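Local coordinates for protein 2-hydroxyisobutyryl-CoA mutase large subunit (Aquincola tertiaricarbonis, PDB 4R3U) that forms the substrate-binding large subunit of a cobalamin-dependent mutase that interconverts 2-hydroxyisobutyryl-CoA and (S)-3-hydroxybutyryl-CoA, at residues A[338-343]-A[372-377]. Sequence-based numbering, arbitrary orientation.
Sequences LRFHCQ and GAQSLH. With 3HC (3-hydroxybutanoyl-coenzyme A), chain E.
Ser375 OG is gripped by two groups: it pairs with His341 ND1 at 2.8 Å, where either atom could be the donor, and it is also hydrogen-bonded to the NE of Arg99. The hydroxyl meets the imidazole at its edge. As a bridged pair, His341 and Ser375 stand on the same face of the sheet; with OG anti to the backbone N (chi1 -175°) and CG likewise (170°), the two ends meet, and the bond to ND1 fixes the rotation of the ring. One imidazole face lies under the pantetheine arm of 3-hydroxybutanoyl-CoA, whose amide oxygen O5P sits over the ring centre, 3.2 Å from His341 NE2.

Gln374 folds back at chi2, which brings its OE1 within 2.8 Å of Phe340 N in the carbonyl plane, on a lone pair. Its NE2 turns to Gly372 O, so both ends of the amide are held; Gln374 N donates to Phe340 O. On the other face, Ala373 CA lies over the Phe340 ring, 3.9 Å from its centroid, a CH-pi contact. Cys342 CB joins this apolar side against Ala373 CB and Leu376 CD1.

Between the strands, Cys342 N donates to Ser375 O and His377 N to Cys342 O (2.9 Å), a parallel ladder whose short strand axes lie 17° apart. At its last bridge, Gln343 and His377 run side by side, Gln343 CG 3.5 Å from His377 CD2, while Gln343 NE2 bonds to Asn379 OD1 and His377 ND1 to Ile101 N. These neighbouring strands, joined through helix 357-370 as a beta-alpha-beta unit, belong to the TIM barrel of acyl-CoA mutases, with the CoA thioester threaded along the inward-facing residues.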
ATOM      1  N   LEU A 338      26.673  -4.198   0.814  1.00 29.89           N
ATOM      2  CA  LEU A 338      25.962  -3.272   1.684  1.00 27.81           C
ATOM      3  C   LEU A 338      24.735  -3.946   2.263  1.00 30.14           C
ATOM      4  O   LEU A 338      23.905  -4.469   1.523  1.00 30.83           O
ATOM      5  CB  LEU A 338      25.575  -1.978   0.911  1.00 26.88           C
ATOM      6  CG  LEU A 338      24.928  -0.834   1.700  1.00 28.37           C
ATOM      7  CD1 LEU A 338      25.409   0.509   1.209  1.00 26.98           C
ATOM      8  CD2 LEU A 338      23.399  -0.897   1.620  1.00 28.17           C
ATOM      9  N   ARG A 339      24.640  -3.937   3.585  1.00 26.00           N
ATOM     10  CA  ARG A 339      23.508  -4.463   4.340  1.00 25.44           C
ATOM     11  C   ARG A 339      22.896  -3.225   4.990  1.00 29.14           C
ATOM     12  O   ARG A 339      23.645  -2.355   5.462  1.00 28.30           O
ATOM     13  CB  ARG A 339      23.934  -5.488   5.431  1.00 24.49           C
ATOM     14  CG  ARG A 339      24.608  -6.772   4.918  1.00 25.57           C
ATOM     15  CD  ARG A 339      25.153  -7.588   6.071  1.00 27.02           C
ATOM     16  NE  ARG A 339      25.997  -6.755   6.932  1.00 29.28           N
ATOM     17  CZ  ARG A 339      26.116  -6.880   8.248  1.00 28.26           C
ATOM     18  NH1 ARG A 339      25.468  -7.838   8.895  1.00 25.75           N
ATOM     19  NH2 ARG A 339      26.887  -6.051   8.925  1.00 26.76           N
ATOM     20  N   PHE A 340      21.547  -3.114   4.976  1.00 24.82           N
ATOM     21  CA  PHE A 340      20.879  -1.944   5.545  1.00 23.06           C
ATOM     22  C   PHE A 340      19.530  -2.201   6.202  1.00 25.13           C
ATOM     23  O   PHE A 340      18.776  -3.085   5.781  1.00 25.59           O
ATOM     24  CB  PHE A 340      20.796  -0.771   4.530  1.00 24.14           C
ATOM     25  CG  PHE A 340      19.731  -0.874   3.458  1.00 24.61           C
ATOM     26  CD1 PHE A 340      19.921  -1.679   2.332  1.00 27.44           C
ATOM     27  CD2 PHE A 340      18.561  -0.118   3.538  1.00 24.30           C
ATOM     28  CE1 PHE A 340      18.957  -1.729   1.315  1.00 26.27           C
ATOM     29  CE2 PHE A 340      17.581  -0.203   2.537  1.00 25.26           C
ATOM     30  CZ  PHE A 340      17.791  -0.994   1.429  1.00 23.64           C
ATOM     31  N   HIS A 341      19.261  -1.422   7.273  1.00 19.80           N
ATOM     32  CA  HIS A 341      17.984  -1.376   7.953  1.00 17.97           C
ATOM     33  C   HIS A 341      17.278  -0.220   7.264  1.00 23.14           C
ATOM     34  O   HIS A 341      17.919   0.754   6.840  1.00 23.69           O
ATOM     35  CB  HIS A 341      18.132  -1.057   9.448  1.00 17.43           C
ATOM     36  CG  HIS A 341      16.816  -0.770  10.139  1.00 18.44           C
ATOM     37  ND1 HIS A 341      15.894  -1.773  10.402  1.00 18.72           N
ATOM     38  CD2 HIS A 341      16.295   0.403  10.552  1.00 18.42           C
ATOM     39  CE1 HIS A 341      14.863  -1.185  10.958  1.00 17.04           C
ATOM     40  NE2 HIS A 341      15.060   0.116  11.091  1.00 17.39           N
ATOM     41  N   CYS A 342      15.962  -0.327   7.150  1.00 22.10           N
ATOM     42  CA  CYS A 342      15.157   0.704   6.509  1.00 21.13           C
ATOM     43  C   CYS A 342      13.988   1.083   7.424  1.00 20.62           C
ATOM     44  O   CYS A 342      13.440   0.238   8.122  1.00 19.29           O
ATOM     45  CB  CYS A 342      14.671   0.221   5.136  1.00 21.26           C
ATOM     46  SG  CYS A 342      13.873   1.491   4.127  1.00 24.27           S
ATOM     47  N   GLN A 343      13.623   2.360   7.418  1.00 17.58           N
ATOM     48  CA  GLN A 343      12.457   2.854   8.125  1.00 16.40           C
ATOM     49  C   GLN A 343      11.721   3.673   7.109  1.00 19.59           C
ATOM     50  O   GLN A 343      12.354   4.380   6.322  1.00 20.14           O
ATOM     51  CB  GLN A 343      12.832   3.691   9.359  1.00 16.63           C
ATOM     52  CG  GLN A 343      11.619   4.104  10.213  1.00 13.38           C
ATOM     53  CD  GLN A 343      11.994   4.817  11.493  1.00 19.26           C
ATOM     54  OE1 GLN A 343      13.138   4.809  11.952  1.00 14.24           O
ATOM     55  NE2 GLN A 343      11.025   5.418  12.128  1.00 15.09           N
ATOM     56  N   GLY A 372      15.543  -4.162  -1.493  1.00 23.38           N
ATOM     57  CA  GLY A 372      16.408  -5.196  -0.920  1.00 23.41           C
ATOM     58  C   GLY A 372      16.925  -4.952   0.491  1.00 27.15           C
ATOM     59  O   GLY A 372      18.035  -5.376   0.821  1.00 25.40           O
ATOM     60  N   ALA A 373      16.093  -4.314   1.355  1.00 23.80           N
ATOM     61  CA  ALA A 373      16.399  -4.029   2.767  1.00 22.33           C
ATOM     62  C   ALA A 373      16.528  -5.347   3.568  1.00 25.24           C
ATOM     63  O   ALA A 373      15.874  -6.349   3.225  1.00 23.13           O
ATOM     64  CB  ALA A 373      15.322  -3.139   3.357  1.00 21.83           C
ATOM     65  N   GLN A 374      17.401  -5.346   4.597  1.00 22.84           N
ATOM     66  CA  GLN A 374      17.702  -6.519   5.453  1.00 23.31           C
ATOM     67  C   GLN A 374      16.839  -6.521   6.683  1.00 28.50           C
ATOM     68  O   GLN A 374      16.647  -7.570   7.321  1.00 29.80           O
ATOM     69  CB  GLN A 374      19.176  -6.500   5.904  1.00 23.65           C
ATOM     70  CG  GLN A 374      20.149  -7.046   4.887  1.00 20.41           C
ATOM     71  CD  GLN A 374      20.109  -6.352   3.556  1.00 28.75           C
ATOM     72  OE1 GLN A 374      20.573  -5.225   3.396  1.00 30.52           O
ATOM     73  NE2 GLN A 374      19.491  -6.993   2.585  1.00 24.36           N
ATOM     74  N   SER A 375      16.389  -5.317   7.048  1.00 23.16           N
ATOM     75  CA  SER A 375      15.604  -5.038   8.226  1.00 21.81           C
ATOM     76  C   SER A 375      14.685  -3.862   7.917  1.00 23.22           C
ATOM     77  O   SER A 375      15.058  -2.946   7.156  1.00 23.26           O
ATOM     78  CB  SER A 375      16.533  -4.742   9.404  1.00 22.55           C
ATOM     79  OG  SER A 375      15.849  -4.558  10.631  1.00 22.62           O
ATOM     80  N   LEU A 376      13.463  -3.899   8.477  1.00 19.27           N
ATOM     81  CA  LEU A 376      12.480  -2.857   8.240  1.00 17.45           C
ATOM     82  C   LEU A 376      11.609  -2.521   9.414  1.00 21.01           C
ATOM     83  O   LEU A 376      11.017  -3.410  10.026  1.00 22.36           O
ATOM     84  CB  LEU A 376      11.611  -3.214   7.015  1.00 17.12           C
ATOM     85  CG  LEU A 376      10.479  -2.257   6.558  1.00 18.83           C
ATOM     86  CD1 LEU A 376      11.026  -0.909   6.098  1.00 17.60           C
ATOM     87  CD2 LEU A 376       9.629  -2.907   5.485  1.00 17.83           C
ATOM     88  N   HIS A 377      11.476  -1.203   9.682  1.00 17.03           N
ATOM     89  CA  HIS A 377      10.533  -0.646  10.617  1.00 15.83           C
ATOM     90  C   HIS A 377       9.491   0.098   9.743  1.00 21.83           C
ATOM     91  O   HIS A 377       9.838   0.992   8.952  1.00 19.76           O
ATOM     92  CB  HIS A 377      11.193   0.366  11.581  1.00 15.89           C
ATOM     93  CG  HIS A 377      10.196   1.116  12.437  1.00 17.67           C
ATOM     94  ND1 HIS A 377       9.887   0.701  13.731  1.00 18.66           N
ATOM     95  CD2 HIS A 377       9.459   2.216  12.148  1.00 17.56           C
ATOM     96  CE1 HIS A 377       8.960   1.537  14.164  1.00 17.47           C
ATOM     97  NE2 HIS A 377       8.690   2.481  13.262  1.00 17.31           N
TER
HETATM   98  N1A 3HC E 801      20.378 -16.566   3.090  0.50 46.88           N
HETATM   99  C2A 3HC E 801      21.280 -17.107   4.133  0.50 45.91           C
HETATM  100  N3A 3HC E 801      21.410 -16.198   5.280  0.50 44.89           N
HETATM  101  C4A 3HC E 801      20.747 -15.018   5.330  0.50 45.41           C
HETATM  102  C5A 3HC E 801      19.946 -14.604   4.325  0.50 46.16           C
HETATM  103  C6A 3HC E 801      19.789 -15.364   3.219  0.50 45.41           C
HETATM  104  N6A 3HC E 801      18.990 -14.901   2.259  0.50 43.70           N
HETATM  105  N7A 3HC E 801      19.439 -13.421   4.685  0.50 44.40           N
HETATM  106  C8A 3HC E 801      19.908 -13.114   5.891  0.50 42.80           C
HETATM  107  N9A 3HC E 801      20.737 -14.080   6.275  0.50 42.50           N
HETATM  108  C1B 3HC E 801      21.517 -14.205   7.544  0.50 38.06           C
HETATM  109  C2B 3HC E 801      22.570 -13.125   7.689  0.50 35.54           C
HETATM  110  O2B 3HC E 801      23.798 -13.495   7.055  0.50 35.58           O
HETATM  111  C3B 3HC E 801      22.714 -13.024   9.198  0.50 38.73           C
HETATM  112  O3B 3HC E 801      23.578 -14.069   9.706  0.50 44.84           O
HETATM  113  P3B 3HC E 801      24.733 -13.810  10.804  0.50 43.89           P
HETATM  114  O7A 3HC E 801      23.979 -13.311  11.972  0.50 45.33           O
HETATM  115  O8A 3HC E 801      25.302 -15.170  10.970  0.50 47.76           O
HETATM  116  O9A 3HC E 801      25.610 -12.832  10.122  0.50 39.49           O
HETATM  117  C4B 3HC E 801      21.301 -13.290   9.707  0.50 36.96           C
HETATM  118  O4B 3HC E 801      20.614 -14.042   8.661  0.50 38.51           O
HETATM  119  C5B 3HC E 801      20.575 -11.976  10.044  0.50 34.44           C
HETATM  120  O5B 3HC E 801      20.219 -11.279   8.829  0.50 33.39           O
HETATM  121  P1A 3HC E 801      20.796  -9.811   8.426  0.50 33.76           P
HETATM  122  O1A 3HC E 801      22.116  -9.546   9.061  0.50 34.58           O
HETATM  123  O2A 3HC E 801      20.682  -9.660   6.965  0.50 32.48           O
HETATM  124  O3A 3HC E 801      19.584  -8.930   9.096  0.50 33.55           O
HETATM  125  P2A 3HC E 801      19.578  -8.196  10.546  0.50 29.74           P
HETATM  126  O4A 3HC E 801      18.255  -7.581  10.730  0.50 28.43           O
HETATM  127  O5A 3HC E 801      20.104  -9.088  11.609  0.50 33.02           O
HETATM  128  O6A 3HC E 801      20.663  -7.071  10.301  0.50 28.82           O
HETATM  129  CBP 3HC E 801      21.547  -4.868   9.814  0.50 27.99           C
HETATM  130  CCP 3HC E 801      20.484  -5.926   9.449  0.50 29.25           C
HETATM  131  CDP 3HC E 801      22.906  -5.453   9.406  0.50 26.17           C
HETATM  132  CEP 3HC E 801      21.313  -3.602   8.981  0.50 28.00           C
HETATM  133  CAP 3HC E 801      21.538  -4.559  11.349  0.50 27.59           C
HETATM  134  OAP 3HC E 801      22.594  -3.674  11.784  0.50 27.43           O
HETATM  135  C9P 3HC E 801      20.165  -4.181  11.975  0.50 28.49           C
HETATM  136  O9P 3HC E 801      19.392  -5.048  12.389  0.50 29.02           O
HETATM  137  N8P 3HC E 801      19.922  -2.869  12.123  0.50 28.88           N
HETATM  138  C7P 3HC E 801      18.692  -2.392  12.766  0.50 26.92           C
HETATM  139  C6P 3HC E 801      18.783  -0.897  13.036  0.50 24.04           C
HETATM  140  C5P 3HC E 801      17.481  -0.330  13.611  0.50 21.79           C
HETATM  141  O5P 3HC E 801      16.455  -1.005  13.730  0.50 21.65           O
HETATM  142  N4P 3HC E 801      17.584   0.955  13.966  0.50 20.57           N
HETATM  143  C3P 3HC E 801      16.463   1.704  14.516  0.50 22.35           C
HETATM  144  C2P 3HC E 801      16.712   3.162  14.242  0.50 22.78           C
HETATM  145  S1P 3HC E 801      15.325   4.199  14.800  0.50 26.37           S
HETATM  146  C1  3HC E 801      16.035   5.790  14.347  0.50 27.73           C
HETATM  147  O1  3HC E 801      17.214   6.088  14.530  0.50 27.03           O
HETATM  148  C2  3HC E 801      15.106   6.773  13.614  0.50 29.36           C
HETATM  149  C3  3HC E 801      14.141   7.484  14.566  0.50 31.51           C
HETATM  150  O3  3HC E 801      13.371   6.514  15.268  0.50 33.43           O
HETATM  151  C4  3HC E 801      14.892   8.392  15.551  0.50 31.00           C